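Local coordinates for yeast glycogen phosphorylase (PDB 1YGP), which is a carbohydrate phosphorylase of the GT-B clan that carries pyridoxal-5'-phosphate in a pocket of the chain, at residues A[247-252]-A[427-432]; A[380-385]-A[390-395]. All coordinates share one frame; numbering follows the deposited sequence.

How the interactions relate
Interactions 1 and 2 are joined where Ser249 N approaches Asp383 OD1 of helix 372-384 at 3.2 Å, a probable hydrogen bond, while Ala248 packs on Val382 and Asp383. Arg426 adds a second connection, forming salt bridges with Glu429 of interaction 1 and Asp383 of interaction 2. Their centres lie about 12 Å apart, and interaction 2 is nested within the chain loop that interaction 1 closes. Both contacts lie far out, with centres about 34 and 33 Å from the centre of the chain, and none of their residues lines the pyridoxal-5'-phosphate pocket.

Interaction 1: residues A[247-252]-A[427-432]; sequences SASQWI and HLEIIY
Trp251 and His427 are brought together by two different first torsions. The indole leaves the backbone with CG trans to N (chi1 -179°), extending from the short strand toward the helix. His427 instead turns CG opposite its carbonyl carbon (chi1 -64°), and the far end of its imidazole thereby comes closer to the indole than its backbone direction suggests. The result is an offset edge-to-face pair: the edge of the histidine ring is directed at the indole's six-membered ring, with centroids 5.4 Å apart and planes at 87°. The approach is made by NE2, which lies 3.6 Å from Trp251 CZ3 and 4.1 Å from Trp251 CH2. The indole's own polar edge is used elsewhere, since Trp251 NE1 hydrogen-bonds to Tyr233 O.

A lighter contact follows at Ser249 and Glu429. The serine hydroxyl turns back on its own segment, donating to Ser247 O at 2.7 Å, and its OG stays 4.3 Å from Glu429 OE1, too far for a hydrogen bond; that carboxylate oxygen forms a salt bridge with Arg426.

The aromatic pair, which carries most of a small interface, sets the two-stranded antiparallel sheet of strands 235-237 and 250-252 against the first turn of helix 425-445, with no residue of the pyridoxal-5'-phosphate pocket taking part. His427 also meets Tyr333 and rests on Phe420 of helix 417-423 and on Glu376 and Arg379 of helix 372-384.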
loop_
_atom_site.group_PDB
_atom_site.type_symbol
_atom_site.label_atom_id
_atom_site.label_comp_id
_atom_site.label_asym_id
_atom_site.label_seq_id
_atom_site.Cartn_x
_atom_site.Cartn_y
_atom_site.Cartn_z
ATOM N N SER A 247 -35.152 26.436 1.729
ATOM C CA SER A 247 -35.481 25.845 0.458
ATOM C C SER A 247 -34.367 25.012 -0.111
ATOM O O SER A 247 -33.194 25.220 0.190
ATOM C CB SER A 247 -35.821 26.944 -0.508
ATOM O OG SER A 247 -36.428 26.363 -1.647
ATOM N N ALA A 248 -34.727 24.095 -1.008
ATOM C CA ALA A 248 -33.733 23.278 -1.679
ATOM C C ALA A 248 -32.775 24.229 -2.382
ATOM O O ALA A 248 -33.172 25.062 -3.193
ATOM C CB ALA A 248 -34.390 22.392 -2.701
ATOM N N SER A 249 -31.539 24.171 -1.925
ATOM C CA SER A 249 -30.487 25.041 -2.400
ATOM C C SER A 249 -29.412 24.226 -3.094
ATOM O O SER A 249 -29.359 23.012 -2.905
ATOM C CB SER A 249 -29.912 25.766 -1.213
ATOM O OG SER A 249 -30.889 26.521 -0.515
ATOM N N GLN A 250 -28.548 24.842 -3.893
ATOM C CA GLN A 250 -27.502 24.117 -4.575
ATOM C C GLN A 250 -26.150 24.530 -4.028
ATOM O O GLN A 250 -25.790 25.716 -3.981
ATOM C CB GLN A 250 -27.526 24.409 -6.072
ATOM N N TRP A 251 -25.422 23.526 -3.544
ATOM C CA TRP A 251 -24.066 23.741 -3.084
ATOM C C TRP A 251 -23.175 23.436 -4.284
ATOM O O TRP A 251 -23.116 22.313 -4.800
ATOM C CB TRP A 251 -23.747 22.801 -1.924
ATOM C CG TRP A 251 -22.358 22.928 -1.299
ATOM C CD1 TRP A 251 -21.483 23.969 -1.532
ATOM C CD2 TRP A 251 -21.823 22.003 -0.446
ATOM N NE1 TRP A 251 -20.403 23.697 -0.839
ATOM C CE2 TRP A 251 -20.556 22.543 -0.181
ATOM C CE3 TRP A 251 -22.224 20.798 0.127
ATOM C CZ2 TRP A 251 -19.676 21.881 0.659
ATOM C CZ3 TRP A 251 -21.337 20.137 0.969
ATOM C CH2 TRP A 251 -20.076 20.673 1.230
ATOM N N ILE A 252 -22.545 24.482 -4.792
ATOM C CA ILE A 252 -21.580 24.356 -5.866
ATOM C C ILE A 252 -20.285 24.477 -5.082
ATOM O O ILE A 252 -19.821 25.573 -4.768
ATOM C CB ILE A 252 -21.794 25.506 -6.846
ATOM C CG1 ILE A 252 -23.175 25.387 -7.448
ATOM C CG2 ILE A 252 -20.725 25.479 -7.926
ATOM C CD1 ILE A 252 -23.616 26.650 -8.223
ATOM N N HIS A 427 -23.998 23.936 5.264
ATOM C CA HIS A 427 -24.214 23.323 6.570
ATOM C C HIS A 427 -24.238 24.434 7.603
ATOM O O HIS A 427 -24.918 24.250 8.604
ATOM C CB HIS A 427 -23.115 22.335 6.941
ATOM C CG HIS A 427 -23.042 21.132 6.011
ATOM N ND1 HIS A 427 -23.669 19.980 6.158
ATOM C CD2 HIS A 427 -22.288 21.046 4.850
ATOM C CE1 HIS A 427 -23.331 19.205 5.159
ATOM N NE2 HIS A 427 -22.508 19.846 4.375
ATOM N N LEU A 428 -23.573 25.581 7.403
ATOM C CA LEU A 428 -23.781 26.724 8.289
ATOM C C LEU A 428 -25.212 27.261 8.175
ATOM O O LEU A 428 -25.848 27.619 9.168
ATOM C CB LEU A 428 -22.874 27.893 7.958
ATOM C CG LEU A 428 -22.230 28.610 9.127
ATOM C CD1 LEU A 428 -21.798 29.936 8.592
ATOM C CD2 LEU A 428 -23.156 28.874 10.289
ATOM N N GLU A 429 -25.754 27.355 6.963
ATOM C CA GLU A 429 -27.100 27.842 6.739
ATOM C C GLU A 429 -28.082 26.987 7.529
ATOM O O GLU A 429 -28.885 27.492 8.321
ATOM C CB GLU A 429 -27.432 27.764 5.266
ATOM C CG GLU A 429 -26.709 28.709 4.330
ATOM C CD GLU A 429 -27.240 28.724 2.889
ATOM O OE1 GLU A 429 -28.152 27.964 2.539
ATOM O OE2 GLU A 429 -26.733 29.523 2.093
ATOM N N ILE A 430 -27.995 25.667 7.391
ATOM C CA ILE A 430 -28.914 24.789 8.094
ATOM C C ILE A 430 -28.683 24.893 9.610
ATOM O O ILE A 430 -29.671 24.886 10.357
ATOM C CB ILE A 430 -28.724 23.345 7.523
ATOM C CG1 ILE A 430 -28.951 23.348 6.015
ATOM C CG2 ILE A 430 -29.763 22.404 8.092
ATOM C CD1 ILE A 430 -28.749 22.028 5.274
ATOM N N ILE A 431 -27.460 25.090 10.129
ATOM C CA ILE A 431 -27.295 25.215 11.572
ATOM C C ILE A 431 -27.963 26.494 12.061
ATOM O O ILE A 431 -28.604 26.480 13.123
ATOM C CB ILE A 431 -25.802 25.197 11.953
ATOM C CG1 ILE A 431 -25.254 23.835 11.547
ATOM C CG2 ILE A 431 -25.592 25.373 13.464
ATOM C CD1 ILE A 431 -23.751 23.585 11.775
ATOM N N TYR A 432 -27.903 27.596 11.308
ATOM C CA TYR A 432 -28.619 28.794 11.709
ATOM C C TYR A 432 -30.115 28.525 11.711
ATOM O O TYR A 432 -30.778 28.860 12.696
ATOM C CB TYR A 432 -28.287 29.939 10.766
ATOM C CG TYR A 432 -26.956 30.618 11.079
ATOM C CD1 TYR A 432 -26.403 30.501 12.352
ATOM C CD2 TYR A 432 -26.312 31.410 10.120
ATOM C CE1 TYR A 432 -25.238 31.166 12.683
ATOM C CE2 TYR A 432 -25.135 32.076 10.447
ATOM C CZ TYR A 432 -24.609 31.944 11.737
ATOM O OH TYR A 432 -23.436 32.579 12.101
#

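Interaction 2: residues A[380-385]-A[390-395]; sequences VLVDLE and HEAWDI
No flat group lies between Leu381 and Val382 on one helix and Ala392 and Ile395 on the other; the rings of segment 390-395 are engaged elsewhere. His390 pairs edge-to-face with Phe437, while the Trp393 ring meets that of Trp389 with planes about 25° apart and also touches Ile374 and Gln378. What remains between the segments is aliphatic.

Ala392 is the common partner. Its methyl CB stands 3.8 Å from Leu381 CB and 3.9 Å from Val382 CG2, and it therefore receives two successive residues of the opposing helix. Leu381 reaches further: with CG set opposite the carbonyl carbon (chi1 -71°), its CD1 branch runs alongside the alanine, 3.9 Å from Ala392 CA, and continues to Ile395 CB at 4.2 Å. The small alanine side chain lets the backbones come close, with Leu381 CA and Ala392 CA 5.9 Å apart, and no hydrogen bond crosses between the segments. All four touching residues are buried.

Toward its end helix 372-384 broadens into a pi-type turn, where Val380 O accepts from both Leu384 N and Glu385 N, each at 2.9 Å, while Lys386 NZ bonds the carbonyls of Asp383 and Leu384 near the turn that follows.

The short helical segments run nearly antiparallel, at 151° with axes 9.3 Å apart, forming a helical hairpin. Helices 372-384 and 389-399 together make the crossover between the parallel neighbouring strands 361-366 and 400-404 of the large mixed sheet. Trp354 covers Leu381, Phe357 and Pro358 of helix 357-360 pack on Ile395, and helix 425-445 touches Val382 through Arg426 and Trp393 through Ile434.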
loop_
_atom_site.group_PDB
_atom_site.type_symbol
_atom_site.label_atom_id
_atom_site.label_comp_id
_atom_site.label_asym_id
_atom_site.label_seq_id
_atom_site.Cartn_x
_atom_site.Cartn_y
_atom_site.Cartn_z
ATOM N N VAL A 380 -29.208 16.556 2.896
ATOM C CA VAL A 380 -29.535 15.787 1.712
ATOM C C VAL A 380 -31.039 15.661 1.593
ATOM O O VAL A 380 -31.540 15.798 0.468
ATOM C CB VAL A 380 -28.904 14.368 1.717
ATOM C CG1 VAL A 380 -27.431 14.524 1.963
ATOM C CG2 VAL A 380 -29.445 13.486 2.790
ATOM N N LEU A 381 -31.800 15.482 2.689
ATOM C CA LEU A 381 -33.244 15.331 2.566
ATOM C C LEU A 381 -33.877 16.603 2.026
ATOM O O LEU A 381 -34.757 16.526 1.175
ATOM C CB LEU A 381 -33.893 14.992 3.902
ATOM C CG LEU A 381 -33.664 13.624 4.503
ATOM C CD1 LEU A 381 -34.526 13.540 5.740
ATOM C CD2 LEU A 381 -34.049 12.496 3.553
ATOM N N VAL A 382 -33.430 17.775 2.435
ATOM C CA VAL A 382 -33.962 18.996 1.884
ATOM C C VAL A 382 -33.350 19.283 0.522
ATOM O O VAL A 382 -34.105 19.310 -0.441
ATOM C CB VAL A 382 -33.701 20.120 2.886
ATOM C CG1 VAL A 382 -33.839 21.495 2.273
ATOM C CG2 VAL A 382 -34.718 19.939 4.002
ATOM N N ASP A 383 -32.049 19.447 0.312
ATOM C CA ASP A 383 -31.535 19.811 -1.001
ATOM C C ASP A 383 -31.611 18.796 -2.124
ATOM O O ASP A 383 -31.912 19.156 -3.256
ATOM C CB ASP A 383 -30.101 20.238 -0.879
ATOM C CG ASP A 383 -29.875 21.419 0.055
ATOM O OD1 ASP A 383 -30.826 22.113 0.413
ATOM O OD2 ASP A 383 -28.725 21.647 0.429
ATOM N N LEU A 384 -31.353 17.526 -1.873
ATOM C CA LEU A 384 -31.326 16.555 -2.952
ATOM C C LEU A 384 -32.663 15.847 -3.015
ATOM O O LEU A 384 -33.292 15.780 -4.060
ATOM C CB LEU A 384 -30.211 15.548 -2.701
ATOM C CG LEU A 384 -28.839 16.092 -2.366
ATOM C CD1 LEU A 384 -28.006 14.981 -1.828
ATOM C CD2 LEU A 384 -28.164 16.657 -3.592
ATOM N N GLU A 385 -33.121 15.314 -1.886
ATOM C CA GLU A 385 -34.365 14.574 -1.835
ATOM C C GLU A 385 -35.644 15.417 -1.828
ATOM O O GLU A 385 -36.737 14.859 -1.947
ATOM C CB GLU A 385 -34.293 13.680 -0.614
ATOM C CG GLU A 385 -34.467 12.218 -0.992
ATOM C CD GLU A 385 -33.381 11.577 -1.848
ATOM O OE1 GLU A 385 -32.266 11.345 -1.371
ATOM O OE2 GLU A 385 -33.670 11.288 -3.003
ATOM N N HIS A 390 -39.519 20.961 7.481
ATOM C CA HIS A 390 -40.007 20.418 8.725
ATOM C C HIS A 390 -40.243 18.922 8.704
ATOM O O HIS A 390 -40.062 18.286 9.741
ATOM C CB HIS A 390 -41.251 21.198 9.099
ATOM C CG HIS A 390 -40.804 22.536 9.677
ATOM N ND1 HIS A 390 -40.777 23.742 9.102
ATOM C CD2 HIS A 390 -40.278 22.669 10.943
ATOM C CE1 HIS A 390 -40.253 24.591 9.954
ATOM N NE2 HIS A 390 -39.960 23.932 11.054
ATOM N N GLU A 391 -40.525 18.298 7.562
ATOM C CA GLU A 391 -40.770 16.866 7.568
ATOM C C GLU A 391 -39.434 16.136 7.718
ATOM O O GLU A 391 -39.302 15.177 8.476
ATOM C CB GLU A 391 -41.448 16.518 6.287
ATOM C CG GLU A 391 -41.981 15.098 6.178
ATOM C CD GLU A 391 -42.291 14.694 4.730
ATOM O OE1 GLU A 391 -42.825 15.510 3.965
ATOM O OE2 GLU A 391 -41.977 13.559 4.358
ATOM N N ALA A 392 -38.412 16.652 7.025
ATOM C CA ALA A 392 -37.047 16.155 7.054
ATOM C C ALA A 392 -36.480 16.208 8.467
ATOM O O ALA A 392 -36.006 15.201 9.022
ATOM C CB ALA A 392 -36.187 17.013 6.143
ATOM N N TRP A 393 -36.619 17.375 9.099
ATOM C CA TRP A 393 -36.137 17.552 10.453
ATOM C C TRP A 393 -36.763 16.576 11.453
ATOM O O TRP A 393 -36.113 16.122 12.402
ATOM C CB TRP A 393 -36.385 18.998 10.910
ATOM C CG TRP A 393 -35.670 19.205 12.234
ATOM C CD1 TRP A 393 -36.374 19.465 13.376
ATOM C CD2 TRP A 393 -34.316 19.086 12.444
ATOM N NE1 TRP A 393 -35.471 19.501 14.320
ATOM C CE2 TRP A 393 -34.244 19.288 13.822
ATOM C CE3 TRP A 393 -33.157 18.841 11.707
ATOM C CZ2 TRP A 393 -33.025 19.250 14.488
ATOM C CZ3 TRP A 393 -31.931 18.801 12.370
ATOM C CH2 TRP A 393 -31.868 19.003 13.750
ATOM N N ASP A 394 -38.013 16.207 11.262
ATOM C CA ASP A 394 -38.620 15.221 12.121
ATOM C C ASP A 394 -37.940 13.873 11.963
ATOM O O ASP A 394 -37.761 13.161 12.955
ATOM C CB ASP A 394 -40.080 15.092 11.780
ATOM C CG ASP A 394 -40.928 15.680 12.881
ATOM O OD1 ASP A 394 -41.018 16.914 12.970
ATOM O OD2 ASP A 394 -41.478 14.880 13.644
ATOM N N ILE A 395 -37.526 13.523 10.738
ATOM C CA ILE A 395 -36.841 12.265 10.493
ATOM C C ILE A 395 -35.461 12.299 11.179
ATOM O O ILE A 395 -35.136 11.403 11.970
ATOM C CB ILE A 395 -36.752 12.053 8.951
ATOM C CG1 ILE A 395 -38.172 11.892 8.384
ATOM C CG2 ILE A 395 -35.940 10.812 8.626
ATOM C CD1 ILE A 395 -38.342 11.783 6.853
#